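Local coordinates for beta-glucoside phosphorylase BglX (Unidentified, PDB 5VQE), which probably cleaves beta-glucosides by phosphorolysis, as a family 3 glycoside hydrolase relative that uses phosphate, and here holds a 2-fluoroglucose in its pocket, at residues S308-A313 with G336-E341; Y472-K477 with T506-F511; T484-W489 with H516-P521. All blocks are in the same frame, centred on the assembly; numbering follows the deposited sequence.

Contact 1: S308-A313 with G336-E341; sequences SIQNGA and GLLTHE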
loop_
_atom_site.group_PDB
_atom_site.type_symbol
_atom_site.label_atom_id
_atom_site.label_comp_id
_atom_site.label_asym_id
_atom_site.label_seq_id
_atom_site.Cartn_x
_atom_site.Cartn_y
_atom_site.Cartn_z
ATOM N N SER A 308 21.411 -7.453 7.274
ATOM C CA SER A 308 20.394 -6.403 7.321
ATOM C C SER A 308 20.370 -5.750 8.692
ATOM O O SER A 308 20.360 -4.519 8.808
ATOM C CB SER A 308 19.009 -6.957 6.979
ATOM O OG SER A 308 18.919 -7.333 5.623
ATOM N N ILE A 309 20.381 -6.565 9.749
ATOM C CA ILE A 309 20.334 -6.024 11.102
ATOM C C ILE A 309 21.607 -5.249 11.409
ATOM O O ILE A 309 21.559 -4.130 11.934
ATOM C CB ILE A 309 20.103 -7.147 12.129
ATOM C CG1 ILE A 309 18.831 -7.942 11.799
ATOM C CG2 ILE A 309 20.008 -6.568 13.523
ATOM C CD1 ILE A 309 17.559 -7.101 11.721
ATOM N N GLN A 310 22.766 -5.841 11.104
ATOM C CA GLN A 310 24.031 -5.164 11.362
ATOM C C GLN A 310 24.088 -3.813 10.658
ATOM O O GLN A 310 24.637 -2.847 11.201
ATOM C CB GLN A 310 25.201 -6.040 10.921
ATOM C CG GLN A 310 26.580 -5.467 11.281
ATOM C CD GLN A 310 26.781 -5.302 12.767
ATOM O OE1 GLN A 310 26.220 -6.047 13.576
ATOM N NE2 GLN A 310 27.588 -4.321 13.140
ATOM N N ASN A 311 23.529 -3.724 9.452
ATOM C CA ASN A 311 23.652 -2.512 8.657
ATOM C C ASN A 311 22.555 -1.493 8.939
ATOM O O ASN A 311 22.528 -0.443 8.288
ATOM C CB ASN A 311 23.682 -2.869 7.166
ATOM C CG ASN A 311 25.000 -3.508 6.752
ATOM O OD1 ASN A 311 25.883 -3.708 7.581
ATOM N ND2 ASN A 311 25.132 -3.839 5.474
ATOM N N GLY A 312 21.664 -1.759 9.893
ATOM C CA GLY A 312 20.786 -0.713 10.381
ATOM C C GLY A 312 19.317 -1.055 10.514
ATOM O O GLY A 312 18.555 -0.276 11.093
ATOM N N ALA A 313 18.898 -2.202 9.990
ATOM C CA ALA A 313 17.521 -2.641 10.174
ATOM C C ALA A 313 17.325 -3.160 11.590
ATOM O O ALA A 313 18.191 -3.844 12.140
ATOM C CB ALA A 313 17.168 -3.727 9.161
ATOM N N GLY A 336 29.997 -13.207 14.155
ATOM C CA GLY A 336 30.317 -11.795 14.035
ATOM C C GLY A 336 29.748 -11.063 12.832
ATOM O O GLY A 336 30.088 -9.892 12.632
ATOM N N LEU A 337 28.915 -11.702 12.009
ATOM C CA LEU A 337 28.183 -10.934 11.002
ATOM C C LEU A 337 27.220 -9.959 11.658
ATOM O O LEU A 337 26.925 -8.893 11.102
ATOM C CB LEU A 337 27.417 -11.867 10.065
ATOM C CG LEU A 337 28.128 -12.291 8.783
ATOM C CD1 LEU A 337 29.588 -12.637 9.014
ATOM C CD2 LEU A 337 27.389 -13.474 8.199
ATOM N N LEU A 338 26.712 -10.315 12.830
ATOM C CA LEU A 338 25.871 -9.450 13.640
ATOM C C LEU A 338 26.516 -9.354 15.011
ATOM O O LEU A 338 26.818 -10.382 15.626
ATOM C CB LEU A 338 24.453 -10.013 13.754
ATOM C CG LEU A 338 23.525 -9.355 14.780
ATOM C CD1 LEU A 338 23.267 -7.906 14.427
ATOM C CD2 LEU A 338 22.221 -10.114 14.872
ATOM N N THR A 339 26.748 -8.139 15.477
ATOM C CA THR A 339 27.368 -7.971 16.781
ATOM C C THR A 339 26.321 -8.033 17.885
ATOM O O THR A 339 25.148 -7.695 17.688
ATOM C CB THR A 339 28.127 -6.645 16.856
ATOM O OG1 THR A 339 27.199 -5.559 16.822
ATOM C CG2 THR A 339 29.100 -6.520 15.692
ATOM N N HIS A 340 26.756 -8.500 19.057
ATOM C CA HIS A 340 25.884 -8.514 20.226
ATOM C C HIS A 340 25.442 -7.112 20.600
ATOM O O HIS A 340 24.347 -6.928 21.145
ATOM C CB HIS A 340 26.599 -9.163 21.412
ATOM C CG HIS A 340 26.764 -10.641 21.275
ATOM N ND1 HIS A 340 25.926 -11.541 21.896
ATOM C CD2 HIS A 340 27.654 -11.376 20.572
ATOM C CE1 HIS A 340 26.301 -12.770 21.589
ATOM N NE2 HIS A 340 27.347 -12.698 20.786
ATOM N N GLU A 341 26.279 -6.116 20.317
ATOM C CA GLU A 341 25.957 -4.744 20.681
ATOM C C GLU A 341 24.884 -4.174 19.759
ATOM O O GLU A 341 23.982 -3.451 20.203
ATOM C CB GLU A 341 27.235 -3.904 20.647
ATOM C CG GLU A 341 28.242 -4.252 21.769
ATOM C CD GLU A 341 29.132 -5.477 21.485
ATOM O OE1 GLU A 341 29.125 -6.020 20.353
ATOM O OE2 GLU A 341 29.852 -5.897 22.416
HETATM O O HOH W 1 28.325 -3.080 15.976
#
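With CG trans to its own backbone nitrogen (chi1 -174°) and the chain folded at the next bond (chi2 61°), Gln-310 carries its amide from the last turn of its helix across to the backbone of Thr-339. The N-H of Thr-339 gives a nearly straight hydrogen bond, 2.9 Å from N to Gln-310 OE1, although the donor stands above the amide plane, 35° out of it. A glutamine suits the place because it is long enough to bridge the gap and can donate as well as accept: its NE2 lies 3.2 Å from a water, which in turn lies 2.9 Å from Thr-339 OG1. The threonine side chain crosses the glutamine at about a right angle, its CG2 3.7 Å from Gln-310 NE2. Its OG1 is engaged chiefly with the backbone N of Arg-342, the N-cap role that threonine fills well at the start of helix 340-356. Nearer the backbone, Gln-310 CB lies 3.3 Å from Leu-337 O. Leu-338 is the apolar member, and leucine fits because its buried isobutyl end can pack on both Ile-309 and Leu-34 of helix 30-36; Leu-338 CD1 touches Ile-309 CG2 at 3.6 Å.

The contact thus joins the end of helix 301-310 to the turn between helices 322-335 and 340-356, all within the TIM-barrel region of the family 3 enzymes. Arg-342 reaches back to Ile-309 O and Gln-272 of helix 268-278 binds Gln-310 O, while Ile-309 packs on Leu-316 of strand 316-317.

Contact 2: Y472-K477 with T506-F511; sequences YYANFK and TLFLSF
Strands 472-475 and 506-510 run parallel, their short axes 4.9 Å apart and 22° askew, and the amide and carbonyl of Tyr-472 bond to Leu-507 O and Leu-509 N, while those of Ala-474 bond to Leu-509 O and Phe-511 N. On the face of Tyr-473 and Leu-509, the Tyr-473 ring makes an offset stack with Phe-511, centroids 4.0 Å apart and planes at 10°. Phe-511 CD1 sits over the centre of the tyrosine ring, 3.5 Å above its plane. Phe-511 comes just past the strand and lays its ring over that of Tyr-473; aromatic residues suit the place, since both are buried against helix 534-544, at Met-540 and Val-537.

The other face holds Phe-508, whose CG is trans to its backbone N (chi1 -165°), a turn that brings the ring toward the first strand. Its CD2 meets Tyr-472 CB at 3.4 Å and its CZ meets Ala-474 CB at 3.5 Å; the small alanine lets the ring approach the backbone. The Tyr-472 ring is nearly parallel to Phe-508 but slid aside, and Thr-506 CG2 lies 3.6 Å from Tyr-472 CE1. A water ties Phe-476 N to Ser-510 OG, which also bonds to Asn-513 O.

Within the mixed sheet, strand 412-419 flanks 472-475 and strand 525-528 flanks 506-510, consistent with the alpha/beta sandwich domain of family 3 enzymes. Helices 429-441 and 534-544 pack on the Leu-509 face, and Tyr-526 of strand 525-528 meets the Phe-508 ring.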
loop_
_atom_site.group_PDB
_atom_site.type_symbol
_atom_site.label_atom_id
_atom_site.label_comp_id
_atom_site.label_asym_id
_atom_site.label_seq_id
_atom_site.Cartn_x
_atom_site.Cartn_y
_atom_site.Cartn_z
ATOM N N TYR A 472 -16.406 1.781 -21.430
ATOM C CA TYR A 472 -15.358 0.900 -20.915
ATOM C C TYR A 472 -15.230 1.019 -19.398
ATOM O O TYR A 472 -15.156 2.128 -18.858
ATOM C CB TYR A 472 -14.014 1.214 -21.575
ATOM C CG TYR A 472 -13.936 0.673 -22.979
ATOM C CD1 TYR A 472 -14.572 1.314 -24.022
ATOM C CD2 TYR A 472 -13.257 -0.502 -23.249
ATOM C CE1 TYR A 472 -14.526 0.811 -25.301
ATOM C CE2 TYR A 472 -13.204 -1.013 -24.528
ATOM C CZ TYR A 472 -13.840 -0.348 -25.549
ATOM O OH TYR A 472 -13.801 -0.853 -26.831
ATOM N N TYR A 473 -15.212 -0.131 -18.716
ATOM C CA TYR A 473 -14.947 -0.220 -17.281
ATOM C C TYR A 473 -13.584 -0.890 -17.133
ATOM O O TYR A 473 -13.465 -2.108 -17.289
ATOM C CB TYR A 473 -16.044 -1.007 -16.570
ATOM C CG TYR A 473 -16.011 -0.923 -15.061
ATOM C CD1 TYR A 473 -14.989 -1.523 -14.327
ATOM C CD2 TYR A 473 -17.016 -0.257 -14.367
ATOM C CE1 TYR A 473 -14.965 -1.450 -12.944
ATOM C CE2 TYR A 473 -17.001 -0.181 -12.990
ATOM C CZ TYR A 473 -15.976 -0.770 -12.281
ATOM O OH TYR A 473 -15.973 -0.689 -10.911
ATOM N N ALA A 474 -12.560 -0.094 -16.838
ATOM C CA ALA A 474 -11.184 -0.569 -16.767
ATOM C C ALA A 474 -10.742 -0.641 -15.312
ATOM O O ALA A 474 -10.775 0.369 -14.599
ATOM C CB ALA A 474 -10.253 0.348 -17.558
ATOM N N ASN A 475 -10.315 -1.836 -14.876
ATOM C CA ASN A 475 -9.810 -2.053 -13.516
ATOM C C ASN A 475 -8.532 -2.892 -13.605
ATOM O O ASN A 475 -8.566 -4.115 -13.477
ATOM C CB ASN A 475 -10.860 -2.734 -12.639
ATOM C CG ASN A 475 -10.359 -3.009 -11.239
ATOM O OD1 ASN A 475 -9.627 -2.207 -10.666
ATOM N ND2 ASN A 475 -10.746 -4.148 -10.682
ATOM N N PHE A 476 -7.397 -2.229 -13.822
ATOM C CA PHE A 476 -6.091 -2.889 -13.814
ATOM C C PHE A 476 -5.392 -2.517 -12.514
ATOM O O PHE A 476 -4.806 -1.436 -12.389
ATOM C CB PHE A 476 -5.293 -2.522 -15.059
ATOM C CG PHE A 476 -5.771 -3.254 -16.278
ATOM C CD1 PHE A 476 -5.127 -4.403 -16.710
ATOM C CD2 PHE A 476 -6.915 -2.840 -16.944
ATOM C CE1 PHE A 476 -5.593 -5.103 -17.817
ATOM C CE2 PHE A 476 -7.387 -3.541 -18.050
ATOM C CZ PHE A 476 -6.724 -4.673 -18.481
ATOM N N LYS A 477 -5.475 -3.426 -11.548
ATOM C CA LYS A 477 -5.112 -3.148 -10.170
ATOM C C LYS A 477 -3.672 -3.556 -9.911
ATOM O O LYS A 477 -3.118 -4.429 -10.588
ATOM C CB LYS A 477 -6.039 -3.896 -9.209
ATOM C CG LYS A 477 -5.854 -5.409 -9.218
ATOM N N THR A 506 -17.664 6.664 -27.833
ATOM C CA THR A 506 -17.009 5.777 -26.880
ATOM C C THR A 506 -16.569 6.567 -25.652
ATOM O O THR A 506 -15.912 7.609 -25.774
ATOM C CB THR A 506 -15.810 5.072 -27.532
ATOM O OG1 THR A 506 -16.267 4.279 -28.633
ATOM C CG2 THR A 506 -15.106 4.157 -26.546
ATOM N N LEU A 507 -16.936 6.061 -24.477
ATOM C CA LEU A 507 -16.580 6.647 -23.191
ATOM C C LEU A 507 -15.727 5.648 -22.423
ATOM O O LEU A 507 -16.084 4.469 -22.336
ATOM C CB LEU A 507 -17.849 6.992 -22.404
ATOM C CG LEU A 507 -17.715 7.361 -20.925
ATOM C CD1 LEU A 507 -16.995 8.682 -20.781
ATOM C CD2 LEU A 507 -19.101 7.425 -20.292
ATOM N N PHE A 508 -14.603 6.111 -21.870
ATOM C CA PHE A 508 -13.649 5.242 -21.181
ATOM C C PHE A 508 -13.534 5.665 -19.720
ATOM O O PHE A 508 -13.209 6.820 -19.431
ATOM C CB PHE A 508 -12.271 5.278 -21.854
ATOM C CG PHE A 508 -11.367 4.159 -21.421
ATOM C CD1 PHE A 508 -10.710 4.210 -20.203
ATOM C CD2 PHE A 508 -11.190 3.044 -22.223
ATOM C CE1 PHE A 508 -9.891 3.170 -19.801
ATOM C CE2 PHE A 508 -10.374 2.011 -21.824
ATOM C CZ PHE A 508 -9.725 2.074 -20.614
ATOM N N LEU A 509 -13.808 4.729 -18.811
ATOM C CA LEU A 509 -13.731 4.944 -17.372
ATOM C C LEU A 509 -12.655 4.036 -16.793
ATOM O O LEU A 509 -12.756 2.809 -16.903
ATOM C CB LEU A 509 -15.069 4.638 -16.699
ATOM C CG LEU A 509 -16.335 5.238 -17.312
ATOM C CD1 LEU A 509 -17.559 4.658 -16.621
ATOM C CD2 LEU A 509 -16.322 6.750 -17.213
ATOM N N SER A 510 -11.648 4.624 -16.156
ATOM C CA SER A 510 -10.684 3.859 -15.374
ATOM C C SER A 510 -11.043 3.943 -13.898
ATOM O O SER A 510 -11.184 5.043 -13.351
ATOM C CB SER A 510 -9.257 4.363 -15.565
ATOM O OG SER A 510 -8.393 3.626 -14.709
ATOM N N PHE A 511 -11.173 2.782 -13.257
ATOM C CA PHE A 511 -11.380 2.698 -11.819
ATOM C C PHE A 511 -10.109 2.277 -11.084
ATOM O O PHE A 511 -10.174 1.814 -9.940
ATOM C CB PHE A 511 -12.539 1.748 -11.515
ATOM C CG PHE A 511 -13.899 2.314 -11.877
ATOM C CD1 PHE A 511 -14.367 2.266 -13.185
ATOM C CD2 PHE A 511 -14.702 2.901 -10.908
ATOM C CE1 PHE A 511 -15.617 2.785 -13.520
ATOM C CE2 PHE A 511 -15.949 3.421 -11.236
ATOM C CZ PHE A 511 -16.405 3.360 -12.550
HETATM O O HOH W 2 -7.604 0.522 -14.423
#

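Contact 3: T484-W489 with H516-P521; sequences TIRLVW and HLVDVP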
loop_
_atom_site.group_PDB
_atom_site.type_symbol
_atom_site.label_atom_id
_atom_site.label_comp_id
_atom_site.label_asym_id
_atom_site.label_seq_id
_atom_site.Cartn_x
_atom_site.Cartn_y
_atom_site.Cartn_z
ATOM N N THR A 484 3.414 -5.697 -15.301
ATOM C CA THR A 484 2.646 -4.635 -15.931
ATOM C C THR A 484 1.242 -4.578 -15.344
ATOM O O THR A 484 0.679 -5.594 -14.925
ATOM C CB THR A 484 2.553 -4.820 -17.454
ATOM O OG1 THR A 484 2.280 -3.555 -18.069
ATOM C CG2 THR A 484 1.444 -5.814 -17.838
ATOM N N ILE A 485 0.693 -3.367 -15.314
ATOM C CA ILE A 485 -0.737 -3.135 -15.168
ATOM C C ILE A 485 -1.263 -2.353 -16.366
ATOM O O ILE A 485 -2.253 -1.634 -16.269
ATOM C CB ILE A 485 -1.068 -2.418 -13.844
ATOM C CG1 ILE A 485 -0.317 -1.089 -13.758
ATOM C CG2 ILE A 485 -0.744 -3.323 -12.665
ATOM C CD1 ILE A 485 -0.721 -0.230 -12.563
ATOM N N ARG A 486 -0.559 -2.465 -17.489
ATOM C CA ARG A 486 -1.003 -1.890 -18.742
ATOM C C ARG A 486 -2.306 -2.538 -19.184
ATOM O O ARG A 486 -2.640 -3.665 -18.801
ATOM C CB ARG A 486 0.059 -2.090 -19.823
ATOM C CG ARG A 486 1.351 -1.323 -19.581
ATOM C CD ARG A 486 1.270 0.092 -20.103
ATOM N NE ARG A 486 0.971 0.114 -21.526
ATOM C CZ ARG A 486 1.867 -0.101 -22.483
ATOM N NH1 ARG A 486 3.133 -0.352 -22.175
ATOM N NH2 ARG A 486 1.493 -0.065 -23.752
ATOM N N LEU A 487 -3.040 -1.805 -20.010
ATOM C CA LEU A 487 -4.263 -2.324 -20.596
ATOM C C LEU A 487 -3.960 -3.554 -21.438
ATOM O O LEU A 487 -3.155 -3.495 -22.372
ATOM C CB LEU A 487 -4.927 -1.245 -21.446
ATOM C CG LEU A 487 -6.409 -0.996 -21.186
ATOM C CD1 LEU A 487 -6.903 0.102 -22.111
ATOM C CD2 LEU A 487 -7.218 -2.268 -21.384
ATOM N N VAL A 488 -4.594 -4.670 -21.089
ATOM C CA VAL A 488 -4.508 -5.920 -21.834
ATOM C C VAL A 488 -5.932 -6.330 -22.180
ATOM O O VAL A 488 -6.809 -6.329 -21.310
ATOM C CB VAL A 488 -3.795 -7.017 -21.017
ATOM C CG1 VAL A 488 -3.821 -8.358 -21.748
ATOM C CG2 VAL A 488 -2.360 -6.606 -20.715
ATOM N N TRP A 489 -6.167 -6.661 -23.446
ATOM C CA TRP A 489 -7.504 -7.011 -23.905
ATOM C C TRP A 489 -7.713 -8.521 -23.832
ATOM O O TRP A 489 -6.792 -9.308 -24.072
ATOM C CB TRP A 489 -7.728 -6.509 -25.333
ATOM C CG TRP A 489 -7.445 -5.049 -25.473
ATOM C CD1 TRP A 489 -6.376 -4.478 -26.095
ATOM C CD2 TRP A 489 -8.226 -3.974 -24.949
ATOM N NE1 TRP A 489 -6.448 -3.110 -26.000
ATOM C CE2 TRP A 489 -7.576 -2.776 -25.301
ATOM C CE3 TRP A 489 -9.416 -3.906 -24.221
ATOM C CZ2 TRP A 489 -8.078 -1.527 -24.953
ATOM C CZ3 TRP A 489 -9.913 -2.665 -23.878
ATOM C CH2 TRP A 489 -9.245 -1.494 -24.238
ATOM N N HIS A 516 -4.333 5.134 -18.418
ATOM C CA HIS A 516 -4.798 4.279 -19.510
ATOM C C HIS A 516 -4.889 5.010 -20.844
ATOM O O HIS A 516 -4.970 4.350 -21.886
ATOM C CB HIS A 516 -6.148 3.655 -19.166
ATOM C CG HIS A 516 -6.047 2.451 -18.286
ATOM N ND1 HIS A 516 -5.083 1.481 -18.457
ATOM C CD2 HIS A 516 -6.789 2.063 -17.224
ATOM C CE1 HIS A 516 -5.238 0.545 -17.537
ATOM N NE2 HIS A 516 -6.270 0.871 -16.779
ATOM N N LEU A 517 -4.858 6.343 -20.861
ATOM C CA LEU A 517 -4.739 7.023 -22.144
ATOM C C LEU A 517 -3.481 6.600 -22.901
ATOM O O LEU A 517 -3.385 6.872 -24.104
ATOM C CB LEU A 517 -4.758 8.538 -21.945
ATOM C CG LEU A 517 -6.137 9.163 -21.686
ATOM C CD1 LEU A 517 -6.009 10.626 -21.307
ATOM C CD2 LEU A 517 -7.080 9.021 -22.900
ATOM N N VAL A 518 -2.527 5.945 -22.229
ATOM C CA VAL A 518 -1.365 5.370 -22.909
ATOM C C VAL A 518 -1.806 4.336 -23.933
ATOM O O VAL A 518 -1.247 4.248 -25.034
ATOM C CB VAL A 518 -0.402 4.748 -21.875
ATOM C CG1 VAL A 518 0.610 3.810 -22.550
ATOM C CG2 VAL A 518 0.326 5.833 -21.101
ATOM N N ASP A 519 -2.793 3.520 -23.582
ATOM C CA ASP A 519 -3.212 2.415 -24.429
ATOM C C ASP A 519 -4.504 2.693 -25.189
ATOM O O ASP A 519 -4.823 1.942 -26.119
ATOM C CB ASP A 519 -3.361 1.145 -23.584
ATOM C CG ASP A 519 -2.016 0.565 -23.167
ATOM O OD1 ASP A 519 -1.145 0.400 -24.049
ATOM O OD2 ASP A 519 -1.819 0.289 -21.966
ATOM N N VAL A 520 -5.242 3.745 -24.837
ATOM C CA VAL A 520 -6.443 4.122 -25.584
ATOM C C VAL A 520 -6.387 5.616 -25.893
ATOM O O VAL A 520 -7.325 6.361 -25.566
ATOM C CB VAL A 520 -7.726 3.741 -24.823
ATOM C CG1 VAL A 520 -7.775 2.232 -24.601
ATOM C CG2 VAL A 520 -7.842 4.471 -23.475
ATOM N N PRO A 521 -5.331 6.093 -26.550
ATOM C CA PRO A 521 -5.232 7.534 -26.824
ATOM C C PRO A 521 -6.292 8.049 -27.779
ATOM O O PRO A 521 -6.550 9.257 -27.791
ATOM C CB PRO A 521 -3.827 7.677 -27.424
ATOM C CG PRO A 521 -3.570 6.356 -28.055
ATOM C CD PRO A 521 -4.202 5.346 -27.132
HETATM O O HOH W 3 -4.730 -0.885 -26.566
#
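Arg-486 and Asp-519 form the charged part of this contact, a side-on salt bridge in which two nitrogens serve two oxygens. Arg-486 NE lies 2.8 Å from Asp-519 OD2, and Arg-486 NH2 lies 2.7 Å from Asp-519 OD1 on its syn lone pair. The two flat groups are almost coplanar, 14° apart, which suits a bidentate bridge. Bends in the arginine chain at chi2 (-85°) and chi3 (-58°) curl it back toward the carboxylate, and Val-518 CG1 lies over one face of the guanidinium, 3.9 Å from Arg-486 NE.

Among the bonds outside the salt bridge, the backbone N of Leu-487 reaches Asp-519 OD2 at 3.1 Å, coming from above the carboxylate plane. OD2 therefore has two donors, which would favour the ionised aspartate and fix its rotation. A water connects Trp-489 NE1 to Asp-519 O, 2.9 Å from each, in the plane of the indole.

The two segments are loops that follow neighbouring parallel strands, 469-475 and 506-510, and so meet beyond the carboxyl ends of those two strands. This end of the alpha/beta sheet faces the family 3 N-terminal region: Ile-485 touches Asn-161, and Arg-486 NH1 makes a long, weak ion pair with Glu-156.

Apolar packing centres on Leu-487, whose branched end suits a buried position between several partners. Its CD1 presses on Val-520 CG1 at 3.4 Å, tighter than usual for two carbons, while its CD2 lies over one face of the Trp-489 ring. That same valine methyl, Val-520 CG1, meets the indole edge, 3.8 Å from Trp-489 CZ2. On its other flank Leu-487 approaches the ring of His-516, which also packs against Phe-476.

From the N terminus, contact 1 comes first, closing a short loop that takes in strand 316-317 and helix 322-335 of the TIM-barrel family region. It is complete before the others begin, and lies on the opposite side of the chain's centre, its nearest atoms about 28 Å from contact 2 and about 26 Å from contact 3. Contact 2 closes a 28-residue connection without helix or strand, contact 3 a 26-residue one containing strand 506-510. Their segments alternate along the chain, so the two loops overlap and neither contains the other. Together they tie a strand pair of the six-stranded sheet to the loops at its carboxyl end, touching where Phe-476 packs against the backbone of 486-488 and Ser-510 meets His-516.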